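Local coordinates for beta-lactamase inhibitory protein BLIP-I (Streptomyces exfoliatus, PDB 3GMV), which inhibits beta-lactamases, probably by docking the concave face of its beta structure onto the enzyme, as the related inhibitor BLIP does, at residues G14-F17 and D18-W21; S82-N85 and R86-L89; M91-A94 and Q95-A99. All blocks are in the same frame, centred on the assembly; numbering follows the deposited sequence.

Contact 1: G14-F17 and D18-W21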
loop_
_atom_site.group_PDB
_atom_site.type_symbol
_atom_site.label_atom_id
_atom_site.label_comp_id
_atom_site.label_asym_id
_atom_site.label_seq_id
_atom_site.Cartn_x
_atom_site.Cartn_y
_atom_site.Cartn_z
ATOM N N GLY A 14 -11.589 3.335 9.919
ATOM C CA GLY A 14 -12.770 3.421 10.778
ATOM C C GLY A 14 -14.073 3.132 10.044
ATOM O O GLY A 14 -15.102 2.825 10.688
ATOM N N MET A 15 -14.080 3.270 8.710
ATOM C CA MET A 15 -15.314 2.977 7.973
ATOM C C MET A 15 -15.799 1.554 8.196
ATOM O O MET A 15 -15.009 0.620 8.409
ATOM C CB MET A 15 -15.187 3.212 6.467
ATOM C CG MET A 15 -15.077 4.657 6.073
ATOM S SD MET A 15 -15.035 4.799 4.296
ATOM C CE MET A 15 -15.342 6.583 4.068
ATOM N N THR A 16 -17.104 1.373 8.105
ATOM C CA THR A 16 -17.642 0.017 8.242
ATOM C C THR A 16 -17.389 -0.834 6.987
ATOM O O THR A 16 -17.095 -0.321 5.898
ATOM C CB THR A 16 -19.160 0.012 8.487
ATOM O OG1 THR A 16 -19.845 0.480 7.320
ATOM C CG2 THR A 16 -19.543 0.888 9.696
ATOM N N PHE A 17 -17.520 -2.149 7.155
ATOM C CA PHE A 17 -17.491 -3.061 6.029
ATOM C C PHE A 17 -18.456 -2.609 4.923
ATOM O O PHE A 17 -18.096 -2.588 3.746
ATOM C CB PHE A 17 -17.871 -4.482 6.521
ATOM C CG PHE A 17 -17.846 -5.531 5.430
ATOM C CD1 PHE A 17 -18.932 -5.677 4.566
ATOM C CD2 PHE A 17 -16.757 -6.395 5.302
ATOM C CE1 PHE A 17 -18.928 -6.618 3.560
ATOM C CE2 PHE A 17 -16.756 -7.387 4.302
ATOM C CZ PHE A 17 -17.837 -7.505 3.446
ATOM N N ASP A 18 -19.693 -2.284 5.288
ATOM C CA ASP A 18 -20.681 -1.924 4.274
ATOM C C ASP A 18 -20.273 -0.640 3.556
ATOM O O ASP A 18 -20.450 -0.518 2.332
ATOM C CB ASP A 18 -22.077 -1.767 4.886
ATOM C CG ASP A 18 -22.702 -3.116 5.240
ATOM O OD1 ASP A 18 -22.243 -4.127 4.658
ATOM O OD2 ASP A 18 -23.610 -3.134 6.109
ATOM N N GLU A 19 -19.718 0.319 4.312
ATOM C CA GLU A 19 -19.302 1.582 3.704
ATOM C C GLU A 19 -18.196 1.341 2.681
ATOM O O GLU A 19 -18.190 1.905 1.582
ATOM C CB GLU A 19 -18.836 2.589 4.778
ATOM C CG GLU A 19 -20.063 3.283 5.385
ATOM C CD GLU A 19 -19.748 4.069 6.644
ATOM O OE1 GLU A 19 -18.700 3.841 7.274
ATOM O OE2 GLU A 19 -20.553 4.954 6.977
ATOM N N VAL A 20 -17.226 0.528 3.063
ATOM C CA VAL A 20 -16.133 0.233 2.168
ATOM C C VAL A 20 -16.587 -0.557 0.939
ATOM O O VAL A 20 -16.165 -0.264 -0.178
ATOM C CB VAL A 20 -15.018 -0.547 2.930
ATOM C CG1 VAL A 20 -13.945 -0.972 1.933
ATOM C CG2 VAL A 20 -14.417 0.364 4.015
ATOM N N TRP A 21 -17.434 -1.572 1.150
ATOM C CA TRP A 21 -18.004 -2.363 0.049
ATOM C C TRP A 21 -18.727 -1.441 -0.959
ATOM O O TRP A 21 -18.555 -1.596 -2.181
ATOM C CB TRP A 21 -18.972 -3.402 0.636
ATOM C CG TRP A 21 -19.562 -4.398 -0.349
ATOM C CD1 TRP A 21 -20.796 -4.355 -0.895
ATOM C CD2 TRP A 21 -18.950 -5.602 -0.810
ATOM N NE1 TRP A 21 -21.001 -5.454 -1.695
ATOM C CE2 TRP A 21 -19.874 -6.236 -1.659
ATOM C CE3 TRP A 21 -17.700 -6.204 -0.588
ATOM C CZ2 TRP A 21 -19.590 -7.437 -2.308
ATOM C CZ3 TRP A 21 -17.417 -7.377 -1.212
ATOM C CH2 TRP A 21 -18.359 -7.993 -2.087
#

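Contact 2: S82-N85 and R86-L89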
loop_
_atom_site.group_PDB
_atom_site.type_symbol
_atom_site.label_atom_id
_atom_site.label_comp_id
_atom_site.label_asym_id
_atom_site.label_seq_id
_atom_site.Cartn_x
_atom_site.Cartn_y
_atom_site.Cartn_z
ATOM N N SER A 82 22.650 2.314 -4.937
ATOM C CA SER A 82 23.392 3.297 -4.136
ATOM C C SER A 82 22.475 3.957 -3.081
ATOM O O SER A 82 22.851 4.122 -1.904
ATOM C CB SER A 82 23.944 4.374 -5.081
ATOM O OG SER A 82 24.759 5.317 -4.381
ATOM N N HIS A 83 21.283 4.357 -3.497
ATOM C CA HIS A 83 20.339 4.966 -2.561
ATOM C C HIS A 83 19.985 3.965 -1.472
ATOM O O HIS A 83 19.950 4.293 -0.270
ATOM C CB HIS A 83 19.004 5.315 -3.207
ATOM C CG HIS A 83 19.064 6.329 -4.299
ATOM N ND1 HIS A 83 18.647 6.048 -5.580
ATOM C CD2 HIS A 83 19.377 7.647 -4.281
ATOM C CE1 HIS A 83 18.731 7.141 -6.318
ATOM N NE2 HIS A 83 19.168 8.125 -5.554
ATOM N N TYR A 84 19.626 2.761 -1.900
ATOM C CA TYR A 84 19.196 1.720 -0.983
ATOM C C TYR A 84 20.259 1.441 0.088
ATOM O O TYR A 84 19.944 1.268 1.282
ATOM C CB TYR A 84 18.863 0.421 -1.776
ATOM C CG TYR A 84 18.396 -0.682 -0.834
ATOM C CD1 TYR A 84 17.072 -0.726 -0.404
ATOM C CD2 TYR A 84 19.275 -1.648 -0.386
ATOM C CE1 TYR A 84 16.634 -1.712 0.450
ATOM C CE2 TYR A 84 18.854 -2.636 0.477
ATOM C CZ TYR A 84 17.550 -2.659 0.895
ATOM O OH TYR A 84 17.144 -3.637 1.758
ATOM N N ASN A 85 21.520 1.424 -0.337
ATOM C CA ASN A 85 22.651 1.164 0.566
ATOM C C ASN A 85 22.882 2.249 1.604
ATOM O O ASN A 85 23.657 2.043 2.553
ATOM C CB ASN A 85 23.934 0.950 -0.228
ATOM C CG ASN A 85 23.977 -0.402 -0.882
ATOM O OD1 ASN A 85 23.237 -1.307 -0.491
ATOM N ND2 ASN A 85 24.857 -0.565 -1.886
ATOM N N ARG A 86 22.175 3.368 1.463
ATOM C CA ARG A 86 22.243 4.415 2.465
ATOM C C ARG A 86 20.962 4.509 3.288
ATOM O O ARG A 86 20.670 5.545 3.918
ATOM C CB ARG A 86 22.652 5.761 1.839
ATOM C CG ARG A 86 24.098 5.740 1.336
ATOM C CD ARG A 86 24.530 7.149 0.779
ATOM N NE ARG A 86 23.806 7.452 -0.461
ATOM C CZ ARG A 86 24.156 7.041 -1.680
ATOM N NH1 ARG A 86 25.248 6.300 -1.847
ATOM N NH2 ARG A 86 23.416 7.371 -2.748
ATOM N N THR A 87 20.224 3.402 3.335
ATOM C CA THR A 87 19.116 3.280 4.256
ATOM C C THR A 87 19.477 2.222 5.285
ATOM O O THR A 87 20.349 1.345 5.046
ATOM C CB THR A 87 17.787 2.902 3.559
ATOM O OG1 THR A 87 17.932 1.625 2.904
ATOM C CG2 THR A 87 17.435 3.952 2.486
ATOM N N ALA A 88 18.807 2.289 6.425
ATOM C CA ALA A 88 19.044 1.336 7.514
ATOM C C ALA A 88 17.833 1.367 8.434
ATOM O O ALA A 88 17.256 2.429 8.647
ATOM C CB ALA A 88 20.317 1.738 8.318
ATOM N N LEU A 89 17.471 0.211 9.011
ATOM C CA LEU A 89 16.381 0.180 9.998
ATOM C C LEU A 89 16.654 1.198 11.104
ATOM O O LEU A 89 17.813 1.354 11.527
ATOM C CB LEU A 89 16.217 -1.228 10.596
ATOM C CG LEU A 89 15.836 -2.276 9.549
ATOM C CD1 LEU A 89 15.488 -3.614 10.219
ATOM C CD2 LEU A 89 14.680 -1.808 8.695
#

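Contact 3: M91-A94 and Q95-A99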
loop_
_atom_site.group_PDB
_atom_site.type_symbol
_atom_site.label_atom_id
_atom_site.label_comp_id
_atom_site.label_asym_id
_atom_site.label_seq_id
_atom_site.Cartn_x
_atom_site.Cartn_y
_atom_site.Cartn_z
ATOM N N MET A 91 16.209 4.489 10.913
ATOM C CA MET A 91 16.309 5.861 10.365
ATOM C C MET A 91 14.930 6.506 10.346
ATOM O O MET A 91 13.918 5.799 10.272
ATOM C CB MET A 91 16.971 5.875 8.975
ATOM C CG MET A 91 16.013 5.578 7.800
ATOM S SD MET A 91 16.851 5.216 6.244
ATOM C CE MET A 91 17.906 6.648 6.015
ATOM N N THR A 92 14.871 7.838 10.450
ATOM C CA THR A 92 13.611 8.522 10.417
ATOM C C THR A 92 13.118 8.647 9.000
ATOM O O THR A 92 13.888 8.482 8.068
ATOM C CB THR A 92 13.705 9.941 10.981
ATOM O OG1 THR A 92 14.539 10.720 10.122
ATOM C CG2 THR A 92 14.297 9.910 12.396
ATOM N N GLU A 93 11.827 8.933 8.855
ATOM C CA GLU A 93 11.243 9.166 7.558
ATOM C C GLU A 93 11.990 10.303 6.856
ATOM O O GLU A 93 12.257 10.226 5.650
ATOM C CB GLU A 93 9.748 9.457 7.648
ATOM C CG GLU A 93 9.168 9.817 6.301
ATOM C CD GLU A 93 7.683 9.957 6.299
ATOM O OE1 GLU A 93 7.111 10.118 7.402
ATOM O OE2 GLU A 93 7.091 9.895 5.191
ATOM N N ALA A 94 12.350 11.349 7.611
ATOM C CA ALA A 94 13.134 12.454 7.028
ATOM C C ALA A 94 14.449 11.936 6.427
ATOM O O ALA A 94 14.786 12.275 5.295
ATOM C CB ALA A 94 13.426 13.571 8.083
ATOM N N GLN A 95 15.166 11.118 7.178
ATOM C CA GLN A 95 16.390 10.511 6.681
ATOM C C GLN A 95 16.127 9.634 5.439
ATOM O O GLN A 95 16.891 9.681 4.479
ATOM C CB GLN A 95 17.101 9.730 7.791
ATOM C CG GLN A 95 17.582 10.696 8.942
ATOM C CD GLN A 95 18.043 9.972 10.169
ATOM O OE1 GLN A 95 17.450 8.971 10.601
ATOM N NE2 GLN A 95 19.096 10.507 10.792
ATOM N N LEU A 96 15.062 8.835 5.476
ATOM C CA LEU A 96 14.734 7.979 4.342
ATOM C C LEU A 96 14.559 8.807 3.055
ATOM O O LEU A 96 15.148 8.490 2.052
ATOM C CB LEU A 96 13.470 7.161 4.636
ATOM C CG LEU A 96 12.989 6.322 3.460
ATOM C CD1 LEU A 96 14.064 5.226 3.061
ATOM C CD2 LEU A 96 11.632 5.685 3.733
ATOM N N TRP A 97 13.755 9.868 3.089
ATOM C CA TRP A 97 13.508 10.619 1.879
ATOM C C TRP A 97 14.676 11.568 1.520
ATOM O O TRP A 97 14.692 12.128 0.444
ATOM C CB TRP A 97 12.151 11.328 1.934
ATOM C CG TRP A 97 10.981 10.380 2.144
ATOM C CD1 TRP A 97 9.981 10.499 3.068
ATOM C CD2 TRP A 97 10.727 9.158 1.435
ATOM N NE1 TRP A 97 9.119 9.426 2.975
ATOM C CE2 TRP A 97 9.555 8.596 1.973
ATOM C CE3 TRP A 97 11.370 8.499 0.383
ATOM C CZ2 TRP A 97 9.023 7.408 1.513
ATOM C CZ3 TRP A 97 10.838 7.298 -0.075
ATOM C CH2 TRP A 97 9.685 6.767 0.481
ATOM N N ALA A 98 15.648 11.726 2.416
ATOM C CA ALA A 98 16.895 12.405 2.063
ATOM C C ALA A 98 17.828 11.446 1.344
ATOM O O ALA A 98 18.676 11.886 0.562
ATOM C CB ALA A 98 17.594 12.993 3.333
ATOM N N ALA A 99 17.673 10.139 1.601
ATOM C CA ALA A 99 18.506 9.100 0.923
ATOM C C ALA A 99 17.910 8.587 -0.380
ATOM O O ALA A 99 18.637 8.270 -1.323
ATOM C CB ALA A 99 18.741 7.918 1.861
#

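Contact 1: G14-F17 and D18-W21
Thr16 and Glu19 form a capping box at the start of helix 17-24, each side chain bonding to the other's backbone nitrogen. Thr16 holds the N-cap. Its chi1 of 67° sets OG1 between its own backbone N and carbonyl carbon, from where the hydroxyl oxygen accepts from Glu19 N at 3.0 Å. The return bond runs from Thr16 N to Glu19 OE1, 3.1 Å long and nearly straight at 168°. It reaches the anti side of the carboxylate, somewhat out of the carboxylate plane. The extended chain of Glu19 brings OE1 back to Thr16 N, and on the way CG and CD pass close by Thr16 OG1. A carboxylate at this end of a helix would probably be favoured by the helix dipole. Met15, just ahead of the cap, crosses the Glu19 side chain at about a right angle. Met15 CB also rests against Val20 CG2, 3.8 Å away, an apolar contact between the residue before the cap and the first turn. Val20 is the buried member and continues inward onto Ile11, Ile40, Phe55 and Phe57, pinning the helix to the sheet. Backbone bonds Val20 N to Thr16 O and Trp21 N to Phe17 O open the helical ladder. Phe17 and Trp21, one turn apart, both carry CG anti to the backbone N, which sends the two rings off the same flank. Their planes lie 12° apart but are slid past each other, so they scarcely overlap, and Ile40 and Thr32 touch both. Asp18 OD1 comes to the edge of the Phe17 ring in its plane, 3.7 Å from CD1.

Contact 2: S82-N85 and R86-L89
Ser82, on helix 81-84, and Arg86, in the loop that follows, meet through their side chains. Ser82 OG, anti to its own backbone N, is gripped end-on by both terminal nitrogens of Arg86, with NH1 at 2.8 Å and NH2 at 2.9 Å. A single oxygen between two nitrogens cannot face both N-H bonds squarely, and the angles of 141° and 133° are correspondingly bent; the oxygen also sits slightly off the guanidinium plane. The Arg86 chain bends at chi3, -69°, which folds the guanidinium back toward Ser82. One of its faces then lies over Ser82 O, a carbonyl 3.1 Å above the plane that takes no hydrogen bond from it. His83 follows with its carbonyl oxygen, which accepts from Arg86 N at 3.0 Å. Its ring ND1 is bound to Lys80 N, while CD2 comes near Arg86 NH2. Tyr84 O receives two donors from one residue: Thr87 N and Thr87 OG1, the latter in the carbonyl plane on a lone pair at 2.6 Å. Thr87 OG1 also hangs over one face of the Tyr84 ring, toward its rim. Arg150, on strand 146-153, hydrogen-bonds to both Tyr84 O and Thr87 OG1, and so binds this bend to the edge of the sheet. Asn85 and Arg86 are the two central residues of the turn. The Thr87 N to Tyr84 O bond closes a type I beta turn from Tyr84 to Thr87, through which the chain leaves the short helix.

Contact 3: M91-A94 and Q95-A99
The Trp97 indole has Leu96 CD2 over one face, 3.8 Å above the plane and toward the rim, while Glu93 OE2 sits at its edge in the ring plane. This is the first turn of helix 93-99, opened by a capping box between Thr92 and Gln95. Trp97 NE1 donates to Glu93 OE2 at 3.0 Å, on the anti lone pair, away from the other carboxylate oxygen. The carboxylate is twisted 59° against the ring. Glu93 reaches forward because CG is anti to its backbone N (chi1 175°) and the chain stays extended, which also lays CG beside Trp97 CD1. The bond should restrain the rotation of the indole, which meets Tyr125 edge-to-face. In the box, Thr92 OG1 accepts from Gln95 N at 3.0 Å, a nearly straight bond. In return Thr92 N donates to Gln95 OE1 at 2.8 Å, meeting the amide oxygen tilted slightly from its carbonyl plane. The Gln95 chain runs back past Thr92 OG1, with CG close to that oxygen. Here a neutral amide fills the place often taken by glutamate in such boxes. Behind the cap, Leu96 N bonds to Thr92 O and Trp97 N to Glu93 O, while Leu96 turns inward onto Phe140 and Leu142 of strand 137-143. Met91 packs against the turn: its first torsion (chi1 84°) places CG between backbone N and carbonyl carbon, and the bend at chi3 brings the methyl against the Gln95 carbonyl. Met91 SD passes Leu96 CB at 4.2 Å, and Met91 CE ends 3.5 Å from Gln95 O and 4.4 Å from Ala99 CB.

Overall arrangement
From the N terminus, contact 1 comes first, leading the chain from a loop into helix 17-24 against strands 40-43 and 52-57. Helix 26-29 and strands 30-31 to 63-69 follow before contact 2 joins helix 81-84 to the loop after it; that loop leads into contact 3, which starts helix 93-99. The three run in series, with none enclosing or crossing another. Contact 1 lies on the opposite side of the chain's centre from contacts 2 and 3, its own centre about 38 Å and 33 Å from theirs. Contacts 2 and 3 touch, with Thr87 CG2 against Leu96 CD1 at 3.6 Å, and both pack side chains on strand 137-143.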